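Endo-1,4-beta-xylanase C (Paenibacillus barcinonensis, PDB 4XUR) hydrolyses internal beta-1,4-xylosidic linkages of xylan, the part described here being its xylan-binding CBM22-2 module in complex with xylotetraose. Local coordinates at residues A[97-102]-A[107-112]. Sequence-based numbering, arbitrary orientation.
With XYP (beta-D-xylopyranose), chain D; XYP (beta-D-xylopyranose), chain B; XYP (beta-D-xylopyranose), chain C.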
ATOM      1  N   LEU A  97       3.285  -6.724   0.262  1.00  7.05           N
ATOM      2  CA  LEU A  97       4.459  -6.615  -0.512  1.00  7.34           C
ATOM      3  C   LEU A  97       4.259  -7.355  -1.795  1.00  7.22           C
ATOM      4  O   LEU A  97       3.864  -8.514  -1.751  1.00  7.06           O
ATOM      5  CB  LEU A  97       5.699  -7.167   0.215  1.00  7.88           C
ATOM      6  CG  LEU A  97       6.011  -6.607   1.596  1.00  7.90           C
ATOM      7  CD1 LEU A  97       7.209  -7.371   2.121  1.00  8.62           C
ATOM      8  CD2 LEU A  97       6.239  -5.113   1.558  1.00  8.17           C
ATOM      9  N   GLU A  98       4.669  -6.746  -2.913  1.00  6.91           N
ATOM     10  CA  GLU A  98       4.815  -7.491  -4.209  1.00  7.03           C
ATOM     11  C   GLU A  98       6.262  -7.692  -4.505  1.00  7.84           C
ATOM     12  O   GLU A  98       7.019  -6.712  -4.498  1.00  7.72           O
ATOM     13  CB  GLU A  98       4.153  -6.673  -5.341  1.00  7.22           C
ATOM     14  CG  GLU A  98       4.434  -7.237  -6.720  1.00  7.61           C
ATOM     15  CD  GLU A  98       3.674  -6.406  -7.797  1.00  8.09           C
ATOM     16  OE1 GLU A  98       2.447  -6.338  -7.735  1.00  9.73           O
ATOM     17  OE2 GLU A  98       4.355  -5.746  -8.606  1.00  8.91           O
ATOM     18  N   LYS A  99       6.693  -8.949  -4.714  1.00  7.40           N
ATOM     19  CA  LYS A  99       8.117  -9.276  -4.921  1.00  7.59           C
ATOM     20  C   LYS A  99       8.390  -9.889  -6.297  1.00  7.98           C
ATOM     21  O   LYS A  99       7.653 -10.748  -6.742  1.00  8.42           O
ATOM     22  CB  LYS A  99       8.605 -10.207  -3.826  1.00  8.15           C
ATOM     23  CG  LYS A  99       8.781  -9.533  -2.501  1.00  9.42           C
ATOM     24  CD  LYS A  99       9.293 -10.560  -1.476  1.00 10.44           C
ATOM     25  CE  LYS A  99       8.251 -10.949  -0.507  1.00 10.58           C
ATOM     26  NZ  LYS A  99       8.842 -11.730   0.576  1.00 10.76           N
ATOM     27  N   GLU A 100       9.443  -9.402  -6.930  1.00  8.95           N
ATOM     28  CA  GLU A 100       9.926  -9.854  -8.239  1.00  8.92           C
ATOM     29  C   GLU A 100      11.353 -10.415  -8.021  1.00  9.05           C
ATOM     30  O   GLU A 100      12.179  -9.799  -7.317  1.00  8.22           O
ATOM     31  CB  GLU A 100       9.990  -8.690  -9.238  1.00 10.30           C
ATOM     32  CG  GLU A 100      10.558  -9.063 -10.597  1.00 10.93           C
ATOM     33  CD  GLU A 100      10.880  -7.855 -11.424  1.00 10.27           C
ATOM     34  OE1 GLU A 100       9.993  -7.301 -12.020  1.00 11.81           O
ATOM     35  OE2 GLU A 100      12.070  -7.436 -11.467  1.00 13.42           O
ATOM     36  N   PHE A 101      11.629 -11.582  -8.627  1.00  8.97           N
ATOM     37  CA  PHE A 101      12.877 -12.258  -8.556  1.00 10.00           C
ATOM     38  C   PHE A 101      13.404 -12.470  -9.996  1.00 12.35           C
ATOM     39  O   PHE A 101      12.650 -12.891 -10.851  1.00 11.21           O
ATOM     40  CB  PHE A 101      12.791 -13.619  -7.848  1.00 10.79           C
ATOM     41  CG  PHE A 101      12.453 -13.501  -6.387  1.00  9.25           C
ATOM     42  CD1 PHE A 101      11.123 -13.378  -5.976  1.00  9.58           C
ATOM     43  CD2 PHE A 101      13.448 -13.442  -5.408  1.00  9.50           C
ATOM     44  CE1 PHE A 101      10.801 -13.270  -4.642  1.00  9.51           C
ATOM     45  CE2 PHE A 101      13.104 -13.350  -4.074  1.00  9.40           C
ATOM     46  CZ  PHE A 101      11.769 -13.257  -3.691  1.00  9.06           C
ATOM     47  N   ASN A 102      14.684 -12.228 -10.172  1.00 14.25           N
ATOM     48  CA  ASN A 102      15.380 -12.478 -11.445  1.00 17.58           C
ATOM     49  C   ASN A 102      14.758 -11.734 -12.584  1.00 18.61           C
ATOM     50  O   ASN A 102      14.797 -12.213 -13.716  1.00 20.53           O
ATOM     51  CB  ASN A 102      15.473 -13.979 -11.748  1.00 19.08           C
ATOM     52  CG  ASN A 102      15.977 -14.780 -10.593  1.00 18.85           C
ATOM     53  OD1 ASN A 102      15.276 -15.638 -10.081  1.00 21.90           O
ATOM     54  ND2 ASN A 102      17.137 -14.482 -10.153  1.00 21.46           N
ATOM     55  N   ASN A 107       6.192 -14.078 -12.786  1.00 20.67           N
ATOM     56  CA  ASN A 107       6.179 -15.024 -11.693  1.00 19.70           C
ATOM     57  C   ASN A 107       6.362 -14.228 -10.360  1.00 16.60           C
ATOM     58  O   ASN A 107       7.262 -14.490  -9.599  1.00 16.32           O
ATOM     59  CB  ASN A 107       7.359 -15.947 -11.974  1.00 21.58           C
ATOM     60  CG  ASN A 107       7.738 -16.823 -10.846  1.00 23.15           C
ATOM     61  OD1 ASN A 107       6.892 -17.353 -10.139  1.00 27.43           O
ATOM     62  ND2 ASN A 107       9.052 -16.999 -10.651  1.00 27.06           N
ATOM     63  N   LEU A 108       5.484 -13.269 -10.173  1.00 14.40           N
ATOM     64  CA  LEU A 108       5.489 -12.394  -9.014  1.00 14.24           C
ATOM     65  C   LEU A 108       4.904 -13.087  -7.784  1.00 14.14           C
ATOM     66  O   LEU A 108       4.052 -14.001  -7.918  1.00 12.84           O
ATOM     67  CB  LEU A 108       4.677 -11.094  -9.282  1.00 14.27           C
ATOM     68  CG  LEU A 108       5.201 -10.167 -10.399  1.00 12.85           C
ATOM     69  CD1 LEU A 108       4.468  -8.829 -10.393  1.00 14.24           C
ATOM     70  CD2 LEU A 108       6.681  -9.899 -10.281  1.00 13.14           C
ATOM     71  N   GLU A 109       5.386 -12.659  -6.603  1.00 12.01           N
ATOM     72  CA  GLU A 109       4.955 -13.120  -5.306  1.00 12.52           C
ATOM     73  C   GLU A 109       4.322 -12.004  -4.505  1.00 11.05           C
ATOM     74  O   GLU A 109       4.696 -10.841  -4.659  1.00  9.87           O
ATOM     75  CB  GLU A 109       6.208 -13.480  -4.456  1.00 14.70           C
ATOM     76  CG  GLU A 109       6.694 -14.839  -4.617  1.00 14.85           C
ATOM     77  CD  GLU A 109       7.867 -15.089  -3.656  1.00 13.78           C
ATOM     78  OE1 GLU A 109       7.786 -14.710  -2.434  1.00 12.37           O
ATOM     79  OE2 GLU A 109       8.813 -15.611  -4.124  1.00 15.43           O
ATOM     80  N   TYR A 110       3.423 -12.364  -3.590  1.00  9.74           N
ATOM     81  CA  TYR A 110       2.717 -11.396  -2.735  1.00 10.88           C
ATOM     82  C   TYR A 110       2.653 -11.915  -1.322  1.00 10.36           C
ATOM     83  O   TYR A 110       2.413 -13.115  -1.101  1.00 10.61           O
ATOM     84  CB  TYR A 110       1.296 -11.114  -3.277  1.00 11.28           C
ATOM     85  CG  TYR A 110       1.256 -11.054  -4.843  1.00 11.34           C
ATOM     86  CD1 TYR A 110       1.506  -9.881  -5.535  1.00 11.41           C
ATOM     87  CD2 TYR A 110       0.911 -12.192  -5.608  1.00 11.43           C
ATOM     88  CE1 TYR A 110       1.484  -9.842  -6.932  1.00 12.10           C
ATOM     89  CE2 TYR A 110       0.876 -12.157  -6.969  1.00 12.32           C
ATOM     90  CZ  TYR A 110       1.152 -10.987  -7.645  1.00 12.07           C
ATOM     91  OH  TYR A 110       1.091 -10.983  -9.055  1.00 13.23           O
ATOM     92  N   ALA A 111       2.773 -11.019  -0.371  1.00 10.19           N
ATOM     93  CA  ALA A 111       2.685 -11.324   1.076  1.00 11.52           C
ATOM     94  C   ALA A 111       2.089 -10.151   1.802  1.00 12.68           C
ATOM     95  O   ALA A 111       2.484  -9.026   1.581  1.00 13.31           O
ATOM     96  CB  ALA A 111       4.033 -11.563   1.598  1.00 11.47           C
ATOM     97  N   MET A 112       1.116 -10.435   2.689  1.00 14.08           N
ATOM     98  CA  MET A 112       0.626  -9.457   3.651  1.00 14.39           C
ATOM     99  C   MET A 112       1.570  -9.362   4.839  1.00 14.17           C
ATOM    100  O   MET A 112       1.831 -10.369   5.493  1.00 14.92           O
ATOM    101  CB  MET A 112      -0.766  -9.870   4.162  1.00 17.73           C
ATOM    102  CG  MET A 112      -1.542  -8.772   4.859  1.00 19.75           C
ATOM    103  SD  MET A 112      -2.801  -9.469   5.954  1.00 26.25           S
ATOM    104  CE  MET A 112      -3.636 -10.548   4.829  1.00 25.46           C
TER
HETATM  105  C1  XYP D   3      -2.738 -10.816  -5.081  1.00 15.51           C
HETATM  106  C2  XYP D   3      -3.265 -10.199  -3.786  1.00 15.36           C
HETATM  107  C3  XYP D   3      -2.503 -10.695  -2.563  1.00 15.41           C
HETATM  108  C4  XYP D   3      -2.426 -12.240  -2.592  1.00 16.28           C
HETATM  109  C5  XYP D   3      -1.944 -12.749  -3.954  1.00 14.96           C
HETATM  110  O2  XYP D   3      -3.102  -8.787  -3.839  1.00 13.13           O
HETATM  111  O3  XYP D   3      -3.136 -10.290  -1.375  1.00 16.47           O
HETATM  112  O4  XYP D   3      -1.488 -12.631  -1.563  1.00 16.45           O
HETATM  113  O5  XYP D   3      -2.796 -12.280  -4.978  1.00 17.65           O
HETATM  114  C1  XYP B   2      -2.603  -9.257  -9.992  1.00 18.73           C
HETATM  115  C2  XYP B   2      -3.164 -10.638  -9.847  1.00 20.51           C
HETATM  116  C3  XYP B   2      -3.815 -10.853  -8.514  1.00 18.99           C
HETATM  117  C4  XYP B   2      -2.842 -10.427  -7.397  1.00 18.86           C
HETATM  118  C5  XYP B   2      -2.292  -9.033  -7.656  1.00 16.32           C
HETATM  119  O2  XYP B   2      -4.147 -10.866 -10.920  1.00 20.22           O
HETATM  120  O3  XYP B   2      -4.147 -12.222  -8.317  1.00 20.10           O
HETATM  121  O4  XYP B   2      -3.529 -10.426  -6.182  1.00 18.84           O
HETATM  122  O5  XYP B   2      -1.649  -8.990  -8.919  1.00 18.23           O
HETATM  123  C1  XYP C   4      -1.736 -13.992  -1.097  1.00 22.38           C
HETATM  124  C2  XYP C   4      -0.496 -14.518  -0.367  1.00 20.69           C
HETATM  125  C3  XYP C   4      -0.816 -15.818   0.287  1.00 21.98           C
HETATM  126  C4  XYP C   4      -2.107 -15.763   1.111  1.00 23.72           C
HETATM  127  C5  XYP C   4      -3.245 -15.156   0.268  1.00 23.92           C
HETATM  128  O2  XYP C   4       0.559 -14.674  -1.290  1.00 17.09           O
HETATM  129  O3  XYP C   4       0.266 -16.181   1.169  1.00 23.25           O
HETATM  130  O4  XYP C   4      -2.472 -17.069   1.531  1.00 25.06           O
HETATM  131  O5  XYP C   4      -2.895 -13.891  -0.203  1.00 24.05           O
HETATM  132  O   HOH W   1       9.427 -12.925 -10.103  1.00 13.52           O
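Tyr110 and Glu98 lie side by side on one face of the sheet. Over one face of the tyrosine ring lie two xylose units, both displaced toward the rim, chain D over the CB end and chain B toward the hydroxyl, with CD2 of Tyr110 3.3 Å from C5 of the chain D sugar. Over the opposite face, toward its rim, lies the carbonyl carbon of Leu108, and at the edge, in the ring plane, OE1 of Glu98 sits 3.7 Å from CE1 of Tyr110. The carboxylate is turned 79° from the ring; with CG anti to the backbone N (chi1 171°), the extended glutamate chain runs alongside it. Salt bridges to Arg29, Arg31 and Arg143 hold the carboxylate at the ring's edge; since Arg31 also belongs to the glycan pocket, Glu98 probably helps to position pocket residues. CD1 of Leu108 packs 3.6 Å from Glu98 CD, while CD2 of Leu108 meets CB of Glu100. On the face that bears Lys99 and Glu109, OE2 of Glu109 approaches CE1 of the Phe101 ring obliquely, at 3.1 Å. Paired backbone bonds join Leu97 with Ala111 and Lys99 with Glu109, the straightest from Glu109 N to Lys99 O (174°). Past them, a water bridges Phe101 N and Asn107 O. This is an antiparallel beta hairpin, strand 109-119 forming one edge of the four-stranded sheet, and its Tyr110 supplies an aromatic platform of the xylan-binding site in this carbohydrate-binding module.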